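Local coordinates for conserved protein (Methanosarcina mazei, PDB 4DPO) that is of unknown function but belongs to the antibiotic biosynthesis monooxygenase family and is a putative monooxygenase of that kind, at residues L54-C59 and S92-E97. Residues are numbered along the deposited sequence; the frame is centred on the assembly and turned at random.
Sequences LKEEGC and SDHFKE
At the N-terminal end of helix 93-104, Glu56 reaches from the loop that joins helix 39-54 to strand 59-67 and meets His94 in the first turn of the helix. The two side chains approach from opposite directions, and the link is a weak hydrogen bond: His94 NE2 donates to Glu56 OE2 over 2.8 Å, bent to an N-H...O angle of 128°. OE2 sits at the ring edge, close to the imidazole plane, and the carboxylate stands almost square to that plane, 86° apart. Beyond CG the Glu56 chain runs extended (chi2 -165°), which carries the carboxylate across a backbone gap of 9.4 Å between Glu56 CA and Ser92 CA. The stronger partner of OE2 is His89 ND1, so one carboxylate oxygen joins two histidines.

Ser92 is the N-cap of the helix. Its OG accepts a weak capping bond from Phe95 N at 3.3 Å and is also hydrogen-bonded to His89 O. The same OG lies over one face of the His94 ring, 3.2 Å above its plane and offset toward the rim, while the ring also packs on Leu49, Glu52 and Thr53 of helix 39-54. On the loop side, Glu56 to Cys59 form a type II beta turn with Gly58 at its third position, where phi is positive, and the chain then enters strand 59-67. This small surface contact links a helix-to-strand loop to a serine-capped helix start, within the ferredoxin-like alpha+beta fold, a four-stranded antiparallel sheet with helices against it, typical of antibiotic biosynthesis monooxygenase domains.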
loop_
_atom_site.group_PDB
_atom_site.type_symbol
_atom_site.label_atom_id
_atom_site.label_comp_id
_atom_site.label_asym_id
_atom_site.label_seq_id
_atom_site.Cartn_x
_atom_site.Cartn_y
_atom_site.Cartn_z
ATOM N N LEU A 54 8.816 4.385 14.103
ATOM C CA LEU A 54 9.775 5.086 13.248
ATOM C C LEU A 54 11.190 4.987 13.809
ATOM O O LEU A 54 12.140 5.115 13.032
ATOM C CB LEU A 54 9.440 6.557 13.046
ATOM C CG LEU A 54 8.385 6.827 11.997
ATOM C CD1 LEU A 54 8.051 8.333 11.914
ATOM C CD2 LEU A 54 8.745 6.237 10.625
ATOM N N LYS A 55 11.336 4.765 15.126
ATOM C CA LYS A 55 12.675 4.706 15.742
ATOM C C LYS A 55 13.333 3.333 15.627
ATOM O O LYS A 55 14.488 3.191 15.992
ATOM C CB LYS A 55 12.700 5.246 17.202
ATOM N N GLU A 56 12.628 2.335 15.086
ATOM C CA GLU A 56 13.160 0.965 15.033
ATOM C C GLU A 56 14.110 0.787 13.890
ATOM O O GLU A 56 13.994 1.455 12.876
ATOM C CB GLU A 56 12.054 -0.036 14.814
ATOM C CG GLU A 56 11.009 -0.032 15.857
ATOM C CD GLU A 56 10.113 -1.279 15.793
ATOM O OE1 GLU A 56 10.668 -2.403 15.566
ATOM O OE2 GLU A 56 8.868 -1.118 15.997
ATOM N N GLU A 57 15.041 -0.155 14.047
ATOM C CA GLU A 57 15.924 -0.579 12.930
ATOM C C GLU A 57 15.090 -1.332 11.863
ATOM O O GLU A 57 14.373 -2.310 12.160
ATOM C CB GLU A 57 17.134 -1.422 13.435
ATOM N N GLY A 58 15.153 -0.845 10.631
ATOM C CA GLY A 58 14.425 -1.473 9.513
ATOM C C GLY A 58 13.182 -0.727 9.075
ATOM O O GLY A 58 12.691 -0.875 7.953
ATOM N N CYS A 59 12.681 0.126 9.934
ATOM C CA CYS A 59 11.550 0.876 9.460
ATOM C C CYS A 59 11.933 1.912 8.415
ATOM O O CYS A 59 12.569 2.927 8.758
ATOM C CB CYS A 59 10.747 1.489 10.607
ATOM S SG CYS A 59 9.324 2.347 10.051
ATOM N N SER A 92 7.612 -6.357 19.165
ATOM C CA SER A 92 8.061 -5.239 20.003
ATOM C C SER A 92 7.064 -4.862 21.148
ATOM O O SER A 92 5.845 -5.131 21.065
ATOM C CB SER A 92 8.401 -4.028 19.139
ATOM O OG SER A 92 7.243 -3.251 18.905
ATOM N N ASP A 93 7.595 -4.234 22.194
ATOM C CA ASP A 93 6.805 -3.780 23.321
ATOM C C ASP A 93 5.665 -2.839 22.950
ATOM O O ASP A 93 4.537 -3.024 23.396
ATOM C CB ASP A 93 7.735 -3.100 24.329
ATOM C CG ASP A 93 8.642 -4.116 25.075
ATOM O OD1 ASP A 93 8.437 -5.352 24.900
ATOM O OD2 ASP A 93 9.554 -3.679 25.835
ATOM N N HIS A 94 5.946 -1.814 22.150
ATOM C CA HIS A 94 4.893 -0.847 21.798
ATOM C C HIS A 94 3.801 -1.528 20.949
ATOM O O HIS A 94 2.586 -1.341 21.157
ATOM C CB HIS A 94 5.444 0.472 21.149
ATOM C CG HIS A 94 6.371 0.254 19.986
ATOM N ND1 HIS A 94 7.694 -0.112 20.139
ATOM C CD2 HIS A 94 6.167 0.357 18.648
ATOM C CE1 HIS A 94 8.257 -0.249 18.950
ATOM N NE2 HIS A 94 7.353 0.030 18.029
ATOM N N PHE A 95 4.233 -2.341 19.995
ATOM C CA PHE A 95 3.271 -3.000 19.189
ATOM C C PHE A 95 2.394 -3.779 20.143
ATOM O O PHE A 95 1.154 -3.614 20.129
ATOM C CB PHE A 95 3.904 -3.938 18.179
ATOM C CG PHE A 95 2.887 -4.627 17.367
ATOM C CD1 PHE A 95 2.192 -3.925 16.358
ATOM C CD2 PHE A 95 2.518 -5.933 17.656
ATOM C CE1 PHE A 95 1.179 -4.546 15.602
ATOM C CE2 PHE A 95 1.509 -6.559 16.920
ATOM C CZ PHE A 95 0.846 -5.871 15.874
ATOM N N LYS A 96 3.067 -4.602 20.972
ATOM C CA LYS A 96 2.428 -5.517 21.903
ATOM C C LYS A 96 1.366 -4.774 22.760
ATOM O O LYS A 96 0.209 -5.260 22.900
ATOM C CB LYS A 96 3.476 -6.276 22.765
ATOM C CG LYS A 96 4.137 -7.609 22.191
ATOM N N GLU A 97 1.730 -3.594 23.295
ATOM C CA GLU A 97 0.818 -2.795 24.125
ATOM C C GLU A 97 -0.307 -2.078 23.321
ATOM O O GLU A 97 -1.442 -1.894 23.804
ATOM C CB GLU A 97 1.606 -1.805 25.006
#